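Local structure of putative gamma-glutamylcyclotransferase PH0828 (1V30) at residues S7-V12 / V86-G91. The protein is a putative gamma-glutamylcyclotransferase of the AIG2-like family, probably acting on gamma-glutamyl substrates as an acyltransferase. Residues are numbered along the deposited sequence; the frame is centred on the assembly and turned at random.
Sequences SVRIAV and VSTKFG
The carbonyl oxygen of F90 comes in over one face of the R9 guanidinium, with the peptide plane tilted against it. F90 O sits over the centre of the group, 3.3 Å from R9 CZ. Because the oxygen sits above the plane, the angle is poor for a bond from R9 NE. R9 NH1 instead donates to K92 O, just past the turn, and also packs 3.5 Å from G91 C. The side chain leaves with CG anti to the backbone N (chi1 -171°) and bends at chi3 (-61°), which lays the guanidinium over the turn. R9 CD comes within 4.4 Å of F90 CB. The F90 ring itself leads away from R9, and K89 CG lies over one of its faces, toward the rim.

T88 to G91 form a type I beta turn. T88 OG1 accepts from F90 N at 3.0 Å, making an ST turn, and donates in the carbonyl plane to a lone pair of G91 O at 2.6 Å. An alanine in place of R9 would probably leave K92 O without this donor and open a gap beside the F90-G91 peptide. Deeper in, A11 CB meets V86 CG2 at 4.2 Å, a small apolar contact between buried residues.

Segment 86-91 runs from the end of strand 81-86 into the loop before strand 93-98, its antiparallel hairpin partner. Strand 8-12 bonds through its backbone to strand 56-64 and, at R9 and A11, to F94. R9 and F90 also both touch L32 of strand 30-37 and V61 of strand 56-64.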
ATOM      1  N   SER A   7      18.147   3.221  -6.590  1.00 33.11           N
ATOM      2  CA  SER A   7      16.858   3.861  -6.198  1.00 32.51           C
ATOM      3  C   SER A   7      15.678   3.119  -6.818  1.00 31.41           C
ATOM      4  O   SER A   7      15.646   2.883  -8.026  1.00 32.73           O
ATOM      5  CB  SER A   7      16.843   5.324  -6.647  1.00 33.76           C
ATOM      6  OG  SER A   7      15.627   5.958  -6.293  1.00 36.04           O
ATOM      7  N   VAL A   8      14.711   2.752  -5.983  1.00 28.33           N
ATOM      8  CA  VAL A   8      13.527   2.032  -6.440  1.00 25.27           C
ATOM      9  C   VAL A   8      12.259   2.828  -6.143  1.00 22.95           C
ATOM     10  O   VAL A   8      12.115   3.404  -5.065  1.00 22.86           O
ATOM     11  CB  VAL A   8      13.403   0.654  -5.744  1.00 25.06           C
ATOM     12  CG1 VAL A   8      12.206  -0.105  -6.294  1.00 25.82           C
ATOM     13  CG2 VAL A   8      14.680  -0.147  -5.939  1.00 25.10           C
ATOM     14  N   ARG A   9      11.342   2.854  -7.103  1.00 20.64           N
ATOM     15  CA  ARG A   9      10.083   3.566  -6.928  1.00 18.47           C
ATOM     16  C   ARG A   9       9.038   2.558  -6.455  1.00 17.00           C
ATOM     17  O   ARG A   9       8.855   1.514  -7.084  1.00 17.05           O
ATOM     18  CB  ARG A   9       9.645   4.193  -8.256  1.00 20.26           C
ATOM     19  CG  ARG A   9       8.464   5.143  -8.145  1.00 21.22           C
ATOM     20  CD  ARG A   9       8.162   5.816  -9.482  1.00 22.54           C
ATOM     21  NE  ARG A   9       9.289   6.610  -9.965  1.00 22.72           N
ATOM     22  CZ  ARG A   9       9.929   6.393 -11.111  1.00 22.26           C
ATOM     23  NH1 ARG A   9       9.559   5.402 -11.914  1.00 21.54           N
ATOM     24  NH2 ARG A   9      10.948   7.168 -11.453  1.00 20.53           N
ATOM     25  N   ILE A  10       8.368   2.858  -5.344  1.00 15.44           N
ATOM     26  CA  ILE A  10       7.342   1.963  -4.816  1.00 15.20           C
ATOM     27  C   ILE A  10       6.015   2.689  -4.613  1.00 12.75           C
ATOM     28  O   ILE A  10       5.989   3.908  -4.411  1.00 14.99           O
ATOM     29  CB  ILE A  10       7.768   1.322  -3.464  1.00 14.34           C
ATOM     30  CG1 ILE A  10       7.922   2.399  -2.388  1.00 14.80           C
ATOM     31  CG2 ILE A  10       9.079   0.555  -3.638  1.00 14.95           C
ATOM     32  CD1 ILE A  10       8.265   1.849  -1.017  1.00 16.71           C
ATOM     33  N   ALA A  11       4.922   1.934  -4.676  1.00 13.29           N
ATOM     34  CA  ALA A  11       3.577   2.470  -4.492  1.00 13.73           C
ATOM     35  C   ALA A  11       2.950   1.664  -3.363  1.00 12.56           C
ATOM     36  O   ALA A  11       2.710   0.458  -3.504  1.00 13.21           O
ATOM     37  CB  ALA A  11       2.769   2.310  -5.768  1.00 14.34           C
ATOM     38  N   VAL A  12       2.697   2.329  -2.238  1.00 12.57           N
ATOM     39  CA  VAL A  12       2.132   1.660  -1.075  1.00 12.15           C
ATOM     40  C   VAL A  12       0.712   2.115  -0.764  1.00 11.88           C
ATOM     41  O   VAL A  12       0.398   3.310  -0.794  1.00 13.25           O
ATOM     42  CB  VAL A  12       3.055   1.841   0.159  1.00 12.35           C
ATOM     43  CG1 VAL A  12       4.416   1.207  -0.133  1.00 13.39           C
ATOM     44  CG2 VAL A  12       3.226   3.323   0.500  1.00 13.27           C
ATOM     45  N   VAL A  86       3.363  -1.546 -11.329  1.00 17.50           N
ATOM     46  CA  VAL A  86       2.175  -0.780 -11.663  1.00 16.58           C
ATOM     47  C   VAL A  86       2.578   0.566 -12.244  1.00 16.50           C
ATOM     48  O   VAL A  86       3.675   1.069 -11.993  1.00 17.14           O
ATOM     49  CB  VAL A  86       1.275  -0.526 -10.420  1.00 15.98           C
ATOM     50  CG1 VAL A  86       0.785  -1.846  -9.855  1.00 17.69           C
ATOM     51  CG2 VAL A  86       2.037   0.250  -9.360  1.00 17.69           C
ATOM     52  N   SER A  87       1.691   1.147 -13.038  1.00 17.13           N
ATOM     53  CA  SER A  87       1.970   2.449 -13.621  1.00 19.14           C
ATOM     54  C   SER A  87       1.473   3.532 -12.668  1.00 18.24           C
ATOM     55  O   SER A  87       0.428   3.374 -12.039  1.00 19.64           O
ATOM     56  CB  SER A  87       1.252   2.599 -14.964  1.00 20.50           C
ATOM     57  OG  SER A  87       1.769   1.702 -15.931  1.00 25.42           O
ATOM     58  N   THR A  88       2.241   4.606 -12.534  1.00 17.66           N
ATOM     59  CA  THR A  88       1.841   5.737 -11.701  1.00 17.17           C
ATOM     60  C   THR A  88       2.180   6.974 -12.514  1.00 17.79           C
ATOM     61  O   THR A  88       2.933   6.893 -13.488  1.00 18.92           O
ATOM     62  CB  THR A  88       2.612   5.818 -10.364  1.00 16.24           C
ATOM     63  OG1 THR A  88       3.885   6.442 -10.569  1.00 15.68           O
ATOM     64  CG2 THR A  88       2.802   4.433  -9.772  1.00 16.56           C
ATOM     65  N   LYS A  89       1.639   8.121 -12.123  1.00 18.03           N
ATOM     66  CA  LYS A  89       1.918   9.344 -12.861  1.00 17.68           C
ATOM     67  C   LYS A  89       3.356   9.813 -12.681  1.00 18.60           C
ATOM     68  O   LYS A  89       3.784  10.778 -13.314  1.00 20.75           O
ATOM     69  CB  LYS A  89       0.941  10.446 -12.450  1.00 19.58           C
ATOM     70  CG  LYS A  89       0.957  10.801 -10.986  1.00 19.85           C
ATOM     71  CD  LYS A  89      -0.194  11.743 -10.694  1.00 21.40           C
ATOM     72  CE  LYS A  89      -0.256  12.116  -9.235  1.00 22.82           C
ATOM     73  NZ  LYS A  89      -1.465  12.938  -8.977  1.00 25.81           N
ATOM     74  N   PHE A  90       4.102   9.123 -11.823  1.00 18.00           N
ATOM     75  CA  PHE A  90       5.502   9.460 -11.590  1.00 18.32           C
ATOM     76  C   PHE A  90       6.392   8.427 -12.269  1.00 18.58           C
ATOM     77  O   PHE A  90       7.615   8.502 -12.177  1.00 21.14           O
ATOM     78  CB  PHE A  90       5.827   9.472 -10.095  1.00 19.34           C
ATOM     79  CG  PHE A  90       4.898  10.311  -9.278  1.00 20.03           C
ATOM     80  CD1 PHE A  90       3.879   9.718  -8.537  1.00 20.76           C
ATOM     81  CD2 PHE A  90       5.034  11.693  -9.251  1.00 21.23           C
ATOM     82  CE1 PHE A  90       3.008  10.494  -7.779  1.00 21.85           C
ATOM     83  CE2 PHE A  90       4.166  12.478  -8.496  1.00 22.71           C
ATOM     84  CZ  PHE A  90       3.151  11.875  -7.759  1.00 22.79           C
ATOM     85  N   GLY A  91       5.767   7.468 -12.944  1.00 18.08           N
ATOM     86  CA  GLY A  91       6.510   6.414 -13.614  1.00 17.30           C
ATOM     87  C   GLY A  91       6.208   5.057 -13.001  1.00 17.71           C
ATOM     88  O   GLY A  91       5.478   4.958 -12.014  1.00 17.77           O
TER